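Local coordinates for protein molybdopterin biosynthesis enzyme, MoaB (Thermus thermophilus, PDB 3MCH) that probably binds molybdopterin and takes part in the biosynthesis of the molybdenum cofactor, at residues 33-38 / 63-68; 41-46 / 51-56; 99-104 / 139-144. All blocks are in the same frame, centred on the assembly; numbering follows the deposited sequence.

Contact 1: residues 33-38 / 63-68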
loop_
_atom_site.group_PDB
_atom_site.type_symbol
_atom_site.label_atom_id
_atom_site.label_comp_id
_atom_site.label_asym_id
_atom_site.label_seq_id
_atom_site.Cartn_x
_atom_site.Cartn_y
_atom_site.Cartn_z
ATOM N N GLY B 33 -26.868 8.730 1.675
ATOM C CA GLY B 33 -26.388 7.418 2.075
ATOM C C GLY B 33 -26.709 7.089 3.519
ATOM O O GLY B 33 -27.242 7.936 4.244
ATOM N N PRO B 34 -26.396 5.861 3.970
ATOM C CA PRO B 34 -26.655 5.416 5.342
ATOM C C PRO B 34 -25.701 6.084 6.316
ATOM O O PRO B 34 -25.016 5.417 7.095
ATOM C CB PRO B 34 -26.436 3.911 5.255
ATOM C CG PRO B 34 -25.315 3.808 4.274
ATOM C CD PRO B 34 -25.753 4.787 3.189
ATOM N N PHE B 35 -25.673 7.411 6.264
ATOM C CA PHE B 35 -24.789 8.197 7.109
ATOM C C PHE B 35 -25.508 9.341 7.802
ATOM O O PHE B 35 -26.401 9.970 7.233
ATOM C CB PHE B 35 -23.661 8.803 6.266
ATOM C CG PHE B 35 -22.899 7.798 5.458
ATOM C CD1 PHE B 35 -22.029 6.903 6.074
ATOM C CD2 PHE B 35 -23.066 7.731 4.076
ATOM C CE1 PHE B 35 -21.331 5.953 5.326
ATOM C CE2 PHE B 35 -22.374 6.783 3.318
ATOM C CZ PHE B 35 -21.506 5.893 3.944
ATOM N N GLU B 36 -25.108 9.605 9.038
ATOM C CA GLU B 36 -25.650 10.722 9.791
ATOM C C GLU B 36 -24.461 11.357 10.500
ATOM O O GLU B 36 -23.755 10.701 11.275
ATOM C CB GLU B 36 -26.735 10.263 10.777
ATOM C CG GLU B 36 -26.357 9.139 11.715
ATOM C CD GLU B 36 -27.555 8.619 12.496
ATOM O OE1 GLU B 36 -28.687 9.093 12.245
ATOM O OE2 GLU B 36 -27.366 7.732 13.358
ATOM N N VAL B 37 -24.213 12.625 10.186
ATOM C CA VAL B 37 -23.096 13.350 10.773
ATOM C C VAL B 37 -23.467 13.733 12.193
ATOM O O VAL B 37 -24.302 14.619 12.415
ATOM C CB VAL B 37 -22.758 14.609 9.946
ATOM C CG1 VAL B 37 -21.612 15.376 10.595
ATOM C CG2 VAL B 37 -22.375 14.196 8.524
ATOM N N ALA B 38 -22.838 13.051 13.144
ATOM C CA ALA B 38 -23.105 13.249 14.559
ATOM C C ALA B 38 -22.077 14.115 15.268
ATOM O O ALA B 38 -22.226 14.419 16.450
ATOM C CB ALA B 38 -23.198 11.899 15.248
ATOM N N LEU B 63 -18.351 6.652 17.752
ATOM C CA LEU B 63 -18.710 6.915 16.364
ATOM C C LEU B 63 -18.319 5.721 15.500
ATOM O O LEU B 63 -17.379 4.992 15.813
ATOM C CB LEU B 63 -18.026 8.185 15.855
ATOM C CG LEU B 63 -18.402 9.480 16.584
ATOM C CD1 LEU B 63 -17.664 10.636 15.944
ATOM C CD2 LEU B 63 -19.905 9.711 16.524
ATOM N N ASP B 64 -19.050 5.530 14.410
ATOM C CA ASP B 64 -18.804 4.419 13.501
ATOM C C ASP B 64 -17.747 4.769 12.467
ATOM O O ASP B 64 -16.917 3.937 12.103
ATOM C CB ASP B 64 -20.102 4.038 12.791
ATOM C CG ASP B 64 -21.210 3.685 13.766
ATOM O OD1 ASP B 64 -20.935 2.910 14.709
ATOM O OD2 ASP B 64 -22.349 4.174 13.588
ATOM N N LEU B 65 -17.785 6.013 12.006
ATOM C CA LEU B 65 -16.844 6.485 11.001
ATOM C C LEU B 65 -16.275 7.840 11.366
ATOM O O LEU B 65 -17.006 8.739 11.781
ATOM C CB LEU B 65 -17.545 6.606 9.639
ATOM C CG LEU B 65 -16.718 7.192 8.490
ATOM C CD1 LEU B 65 -15.654 6.190 8.051
ATOM C CD2 LEU B 65 -17.630 7.535 7.313
ATOM N N ILE B 66 -14.965 7.984 11.226
ATOM C CA ILE B 66 -14.340 9.270 11.473
ATOM C C ILE B 66 -13.610 9.659 10.202
ATOM O O ILE B 66 -12.730 8.938 9.733
ATOM C CB ILE B 66 -13.320 9.240 12.625
ATOM C CG1 ILE B 66 -14.031 8.948 13.944
ATOM C CG2 ILE B 66 -12.581 10.586 12.691
ATOM C CD1 ILE B 66 -13.110 8.559 15.097
ATOM N N LEU B 67 -14.015 10.786 9.629
ATOM C CA LEU B 67 -13.390 11.305 8.429
ATOM C C LEU B 67 -12.609 12.555 8.807
ATOM O O LEU B 67 -13.202 13.595 9.110
ATOM C CB LEU B 67 -14.451 11.660 7.376
ATOM C CG LEU B 67 -15.322 10.502 6.874
ATOM C CD1 LEU B 67 -16.423 11.026 5.953
ATOM C CD2 LEU B 67 -14.453 9.488 6.131
ATOM N N THR B 68 -11.285 12.443 8.837
ATOM C CA THR B 68 -10.467 13.613 9.129
ATOM C C THR B 68 -10.154 14.165 7.747
ATOM O O THR B 68 -10.227 13.438 6.754
ATOM C CB THR B 68 -9.122 13.264 9.830
ATOM O OG1 THR B 68 -8.244 12.599 8.908
ATOM C CG2 THR B 68 -9.354 12.381 11.046
#
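Phe-35 and Ala-38 reach Leu-65 and Leu-63 over the two faces of a sheet in which strand 2-9 runs between their strands. The approach to strand 35-43 begins with a tight bend: Pro-34 is the centre of an inverse gamma turn, closed by the bond from Phe-35 N to Gly-33 O at 2.6 Å. Proline suits a bend that needs a fixed negative phi. Gly-33, lacking a side chain, leaves room for the CD2 side of the Phe-35 ring, and Pro-34 CG lies 4.3 Å above one face of that ring, offset toward the rim. The CB of Phe-35 leaves the backbone pointing neither at nor away from 63-68, but with CG beside the backbone N (chi1 -54°) the ring reaches out until Phe-35 CE1 stands 4.5 Å from Leu-65 CD2. The methyl comes in obliquely. Leu-65 sends it there by holding CG anti to its own N; with the CA atoms of Phe-35 and Leu-65 9.0 Å apart across strand 2-9, long apolar side chains can span the gap. Glu-36 turns to the opposite face, where its OE2 lies 6.2 Å from Asp-64 OD2. Any repulsion is probably softened by the salt bridge of Asp-64 to Lys-156. Val-37 returns to the face of Phe-35 and packs on Arg-27. Ala-38 then points toward the other segment, and its CB, too short to go further, is met by Leu-63 CD2 at 4.2 Å. Backbone hydrogen bonds pair Pro-34, Glu-36 and Ala-38 with Phe-2 and Val-4, zipping the first segment to strand 2-9. Helix 21-30 lies over the Phe-35 face, touching Phe-35 and Leu-67 through Leu-30, while strand 123-128 flanks strand 65-69 on its far side, with Leu-65 against Leu-124.

Contact 2: residues 41-46 / 51-56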
loop_
_atom_site.group_PDB
_atom_site.type_symbol
_atom_site.label_atom_id
_atom_site.label_comp_id
_atom_site.label_asym_id
_atom_site.label_seq_id
_atom_site.Cartn_x
_atom_site.Cartn_y
_atom_site.Cartn_z
ATOM N N GLU B 41 -15.684 18.879 14.366
ATOM C CA GLU B 41 -14.757 19.689 15.145
ATOM C C GLU B 41 -13.563 20.126 14.305
ATOM O O GLU B 41 -13.226 19.501 13.293
ATOM C CB GLU B 41 -14.248 18.907 16.369
ATOM C CG GLU B 41 -15.201 18.859 17.569
ATOM C CD GLU B 41 -14.622 18.079 18.752
ATOM O OE1 GLU B 41 -13.458 18.338 19.127
ATOM O OE2 GLU B 41 -15.328 17.212 19.317
ATOM N N LEU B 42 -12.945 21.225 14.727
ATOM C CA LEU B 42 -11.747 21.754 14.085
ATOM C C LEU B 42 -10.659 21.433 15.095
ATOM O O LEU B 42 -10.894 21.516 16.301
ATOM C CB LEU B 42 -11.828 23.272 13.928
ATOM C CG LEU B 42 -12.852 23.874 12.966
ATOM C CD1 LEU B 42 -13.024 25.355 13.272
ATOM C CD2 LEU B 42 -12.391 23.671 11.539
ATOM N N VAL B 43 -9.480 21.061 14.617
ATOM C CA VAL B 43 -8.384 20.752 15.522
ATOM C C VAL B 43 -7.088 21.270 14.910
ATOM O O VAL B 43 -6.921 21.257 13.690
ATOM C CB VAL B 43 -8.285 19.225 15.775
ATOM C CG1 VAL B 43 -7.776 18.513 14.526
ATOM C CG2 VAL B 43 -7.378 18.949 16.959
ATOM N N PRO B 44 -6.162 21.763 15.751
ATOM C CA PRO B 44 -4.884 22.285 15.257
ATOM C C PRO B 44 -4.007 21.184 14.659
ATOM O O PRO B 44 -4.300 19.997 14.810
ATOM C CB PRO B 44 -4.250 22.890 16.512
ATOM C CG PRO B 44 -5.427 23.224 17.381
ATOM C CD PRO B 44 -6.311 22.027 17.192
ATOM N N ASP B 45 -2.937 21.589 13.982
ATOM C CA ASP B 45 -1.996 20.647 13.383
ATOM C C ASP B 45 -1.072 20.253 14.524
ATOM O O ASP B 45 0.128 20.515 14.479
ATOM C CB ASP B 45 -1.157 21.328 12.301
ATOM C CG ASP B 45 -1.856 21.372 10.963
ATOM O OD1 ASP B 45 -2.180 20.291 10.432
ATOM O OD2 ASP B 45 -2.080 22.483 10.442
ATOM N N GLU B 46 -1.638 19.642 15.557
ATOM C CA GLU B 46 -0.850 19.216 16.702
ATOM C C GLU B 46 -1.243 17.777 16.966
ATOM O O GLU B 46 -2.336 17.505 17.459
ATOM C CB GLU B 46 -1.067 20.048 17.966
ATOM C CG GLU B 46 -0.446 21.433 17.918
ATOM C CD GLU B 46 1.067 21.392 17.819
ATOM O OE1 GLU B 46 1.698 20.682 18.634
ATOM O OE2 GLU B 46 1.627 22.075 16.934
ATOM N N LYS B 51 -5.007 13.395 18.229
ATOM C CA LYS B 51 -5.203 12.122 18.903
ATOM C C LYS B 51 -6.252 12.174 20.015
ATOM O O LYS B 51 -7.012 11.225 20.190
ATOM C CB LYS B 51 -3.861 11.618 19.449
ATOM C CG LYS B 51 -2.808 11.453 18.355
ATOM C CD LYS B 51 -1.470 10.935 18.875
ATOM C CE LYS B 51 -1.561 9.489 19.327
ATOM N NZ LYS B 51 -0.214 8.926 19.652
ATOM N N LYS B 52 -6.307 13.275 20.761
ATOM C CA LYS B 52 -7.290 13.387 21.836
ATOM C C LYS B 52 -8.712 13.297 21.288
ATOM O O LYS B 52 -9.557 12.598 21.847
ATOM C CB LYS B 52 -7.129 14.704 22.600
ATOM C CG LYS B 52 -8.129 14.840 23.741
ATOM C CD LYS B 52 -8.026 16.173 24.462
ATOM C CE LYS B 52 -9.084 16.273 25.554
ATOM N NZ LYS B 52 -9.003 17.562 26.302
ATOM N N VAL B 53 -8.968 14.008 20.194
ATOM C CA VAL B 53 -10.286 14.000 19.572
ATOM C C VAL B 53 -10.601 12.626 18.985
ATOM O O VAL B 53 -11.683 12.091 19.197
ATOM C CB VAL B 53 -10.389 15.059 18.447
ATOM C CG1 VAL B 53 -11.745 14.959 17.757
ATOM C CG2 VAL B 53 -10.201 16.456 19.027
ATOM N N LEU B 54 -9.656 12.057 18.242
ATOM C CA LEU B 54 -9.872 10.740 17.651
ATOM C C LEU B 54 -10.122 9.708 18.741
ATOM O O LEU B 54 -10.950 8.810 18.587
ATOM C CB LEU B 54 -8.659 10.320 16.810
ATOM C CG LEU B 54 -8.369 11.110 15.532
ATOM C CD1 LEU B 54 -7.127 10.529 14.854
ATOM C CD2 LEU B 54 -9.574 11.047 14.597
ATOM N N ARG B 55 -9.402 9.846 19.849
ATOM C CA ARG B 55 -9.533 8.930 20.975
ATOM C C ARG B 55 -10.926 9.068 21.584
ATOM O O ARG B 55 -11.601 8.075 21.856
ATOM C CB ARG B 55 -8.473 9.256 22.031
ATOM C CG ARG B 55 -8.238 8.158 23.052
ATOM C CD ARG B 55 -7.378 8.666 24.203
ATOM N NE ARG B 55 -6.139 9.293 23.741
ATOM C CZ ARG B 55 -5.109 8.636 23.217
ATOM N NH1 ARG B 55 -4.030 9.300 22.825
ATOM N NH2 ARG B 55 -5.149 7.315 23.094
ATOM N N LEU B 56 -11.339 10.312 21.796
ATOM C CA LEU B 56 -12.645 10.627 22.366
ATOM C C LEU B 56 -13.777 10.088 21.497
ATOM O O LEU B 56 -14.663 9.375 21.972
ATOM C CB LEU B 56 -12.803 12.145 22.489
ATOM C CG LEU B 56 -12.939 12.795 23.868
ATOM C CD1 LEU B 56 -11.712 12.502 24.710
ATOM C CD2 LEU B 56 -13.123 14.295 23.692
#
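In the beta-alpha-beta crossover that leads from strand 35-43 through helix 47-60 to strand 65-69, Val-53 is the helix residue that settles onto Glu-41 and Val-43 at the end of the first strand. A compact branched side chain suits this interface, since its two methyls can both touch one carboxylate oxygen while CG2 also reaches Val-43. CG2, anti to the carbonyl carbon of Val-53, does most of the work: it stands 4.3 Å from Val-43 CG2 and 3.8 Å from Glu-41 OE1. Val-53 CG1 adds a second touch, 4.0 Å from Glu-41 OE1. Val-43, also beta-branched and so at ease in an extended strand, packs further against Met-49 and Ile-50 of the helix. Glu-41 runs out straight beyond CG (chi2 -179°), which carries its carboxylate across Val-53 to the next turn, where OE2 accepts a hydrogen bond from Trp-57 NE1. The two oxygens of one acid thus have different surroundings. OE1 rests against valine methyls, which would tend to raise the proton affinity, and OE2 takes an indole N-H, which would tend to lower it; the net shift is not predictable, but the bond to Trp-57 holds the carboxylate in place.

Contact 3: residues 99-104 / 139-144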
loop_
_atom_site.group_PDB
_atom_site.type_symbol
_atom_site.label_atom_id
_atom_site.label_comp_id
_atom_site.label_asym_id
_atom_site.label_seq_id
_atom_site.Cartn_x
_atom_site.Cartn_y
_atom_site.Cartn_z
ATOM N N MET B 99 -8.379 6.345 -1.747
ATOM C CA MET B 99 -8.352 7.791 -1.546
ATOM C C MET B 99 -7.284 8.490 -2.386
ATOM O O MET B 99 -7.356 9.700 -2.610
ATOM C CB MET B 99 -8.168 8.121 -0.060
ATOM C CG MET B 99 -9.384 7.756 0.784
ATOM S SD MET B 99 -9.317 8.326 2.499
ATOM C CE MET B 99 -8.064 7.212 3.155
ATOM N N ARG B 100 -6.296 7.732 -2.852
ATOM C CA ARG B 100 -5.248 8.296 -3.700
ATOM C C ARG B 100 -5.649 8.176 -5.168
ATOM O O ARG B 100 -4.890 8.560 -6.059
ATOM C CB ARG B 100 -3.910 7.585 -3.466
ATOM C CG ARG B 100 -3.153 8.073 -2.248
ATOM C CD ARG B 100 -1.737 7.509 -2.211
ATOM N NE ARG B 100 -1.671 6.143 -1.693
ATOM C CZ ARG B 100 -1.711 5.834 -0.400
ATOM N NH1 ARG B 100 -1.823 6.792 0.514
ATOM N NH2 ARG B 100 -1.615 4.567 -0.019
ATOM N N LEU B 101 -6.839 7.627 -5.403
ATOM C CA LEU B 101 -7.386 7.456 -6.754
ATOM C C LEU B 101 -6.455 6.646 -7.655
ATOM O O LEU B 101 -6.361 6.899 -8.860
ATOM C CB LEU B 101 -7.638 8.829 -7.387
ATOM C CG LEU B 101 -8.351 9.872 -6.518
ATOM C CD1 LEU B 101 -8.506 11.180 -7.304
ATOM C CD2 LEU B 101 -9.708 9.340 -6.081
ATOM N N VAL B 102 -5.786 5.660 -7.069
ATOM C CA VAL B 102 -4.829 4.827 -7.799
ATOM C C VAL B 102 -5.394 4.117 -9.023
ATOM O O VAL B 102 -6.384 3.390 -8.937
ATOM C CB VAL B 102 -4.202 3.756 -6.872
ATOM C CG1 VAL B 102 -3.148 2.960 -7.631
ATOM C CG2 VAL B 102 -3.589 4.415 -5.659
ATOM N N GLY B 103 -4.746 4.341 -10.164
ATOM C CA GLY B 103 -5.151 3.705 -11.406
ATOM C C GLY B 103 -6.430 4.191 -12.061
ATOM O O GLY B 103 -6.851 3.631 -13.074
ATOM N N LEU B 104 -7.045 5.230 -11.508
ATOM C CA LEU B 104 -8.291 5.750 -12.067
ATOM C C LEU B 104 -8.079 6.763 -13.185
ATOM O O LEU B 104 -9.000 7.048 -13.950
ATOM C CB LEU B 104 -9.137 6.392 -10.965
ATOM C CG LEU B 104 -9.638 5.486 -9.839
ATOM C CD1 LEU B 104 -10.469 6.310 -8.865
ATOM C CD2 LEU B 104 -10.468 4.351 -10.415
ATOM N N LEU B 139 -13.254 10.794 -1.080
ATOM C CA LEU B 139 -14.390 10.185 -0.402
ATOM C C LEU B 139 -15.327 9.499 -1.395
ATOM O O LEU B 139 -15.882 8.441 -1.104
ATOM C CB LEU B 139 -15.147 11.236 0.430
ATOM C CG LEU B 139 -16.306 10.726 1.295
ATOM C CD1 LEU B 139 -15.826 9.655 2.271
ATOM C CD2 LEU B 139 -16.913 11.899 2.059
ATOM N N GLU B 140 -15.502 10.089 -2.573
ATOM C CA GLU B 140 -16.363 9.479 -3.580
ATOM C C GLU B 140 -15.765 8.163 -4.053
ATOM O O GLU B 140 -16.488 7.251 -4.441
ATOM C CB GLU B 140 -16.550 10.422 -4.772
ATOM C CG GLU B 140 -17.299 11.694 -4.424
ATOM C CD GLU B 140 -17.524 12.589 -5.624
ATOM O OE1 GLU B 140 -16.561 12.808 -6.386
ATOM O OE2 GLU B 140 -18.661 13.079 -5.800
ATOM N N ALA B 141 -14.439 8.064 -4.013
ATOM C CA ALA B 141 -13.760 6.846 -4.440
ATOM C C ALA B 141 -14.030 5.681 -3.486
ATOM O O ALA B 141 -14.108 4.525 -3.909
ATOM C CB ALA B 141 -12.252 7.097 -4.552
ATOM N N VAL B 142 -14.173 5.982 -2.197
ATOM C CA VAL B 142 -14.432 4.935 -1.214
ATOM C C VAL B 142 -15.922 4.700 -0.952
ATOM O O VAL B 142 -16.311 3.626 -0.507
ATOM C CB VAL B 142 -13.748 5.255 0.152
ATOM C CG1 VAL B 142 -12.239 5.395 -0.035
ATOM C CG2 VAL B 142 -14.327 6.522 0.741
ATOM N N LEU B 143 -16.750 5.696 -1.248
ATOM C CA LEU B 143 -18.187 5.612 -0.999
ATOM C C LEU B 143 -18.885 4.302 -1.374
ATOM O O LEU B 143 -19.689 3.783 -0.600
ATOM C CB LEU B 143 -18.907 6.782 -1.687
ATOM C CG LEU B 143 -20.407 6.923 -1.397
ATOM C CD1 LEU B 143 -20.622 7.114 0.098
ATOM C CD2 LEU B 143 -20.974 8.109 -2.175
ATOM N N PRO B 144 -18.597 3.750 -2.565
ATOM C CA PRO B 144 -19.245 2.498 -2.974
ATOM C C PRO B 144 -19.099 1.305 -2.030
ATOM O O PRO B 144 -19.981 0.449 -1.971
ATOM C CB PRO B 144 -18.622 2.220 -4.341
ATOM C CG PRO B 144 -18.381 3.590 -4.877
ATOM C CD PRO B 144 -17.790 4.300 -3.668
#
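Ala-141 and Val-142, near the end of helix 132-142, meet Leu-101 and Met-99 where the chain leaves helix 93-99. At the start of the second segment Leu-139 turns away from this contact, and its carbonyl O receives the backbone bond from Leu-143 N at 2.9 Å. Ala-141 faces the loop. Its small CB lets the two backbones come close, 6.2 Å from Ala-141 CA to Met-99 CA, and leaves space for Leu-101 CD2, which reaches it at 3.7 Å. The leucine gets there with CG anti to its carbonyl carbon (chi1 -46°), from a backbone of positive phi (57°), unusual for a residue other than glycine but expected at the end of a Schellman motif. Val-142 supplies the second touch: CG1, placed beside the backbone N, lies 3.8 Å from Met-99 CG. The two side chains cross at an angle, and the unbranched methionine, bent at chi3, continues past the valine to Leu-126 and Leu-128 of the sheet. Beyond them Pro-144 packs on Thr-107 of the second subunit, whose OG1 is also hydrogen-bonded to Ala-141 O. On the loop side, Leu-101 forms a Schellman motif at the end of helix 93-99 and opens a type II turn to Leu-104, closed by Leu-104 N to Leu-101 O at 3.2 Å; Gly-103 suits the third place of the turn, where phi is positive. Val-102 packs on Val-102, and Leu-104 on Leu-104, of the second subunit, and Arg-100 bridges to Glu-97 of the third. The Schellman end and its type II turn, held against helix 132-142, place Arg-100, Val-102 and Leu-104 at the subunit interfaces of this three-chain alpha/beta assembly.

From the N terminus, strand 2-9 and helix 21-30 precede strand 35-43, the first element used by contacts 1 and 2. Contact 2 closes a short loop from that strand into helix 47-60, nested inside the larger loop closed by contact 1 when the chain returns as strand 65-69. The two touch through Leu-54 CD2, 3.6 Å from Ile-66 CG2. Contact 3 follows in series, joining the end of helix 93-99 to helix 132-142 and closing a loop with strands 117-120 and 123-128. It meets contact 1 at Phe-35 CE2 and Leu-143 CD1, 3.7 Å apart, whereas contacts 2 and 3 lie on opposite sides of the chain's centre, nearest atoms about 12 Å apart.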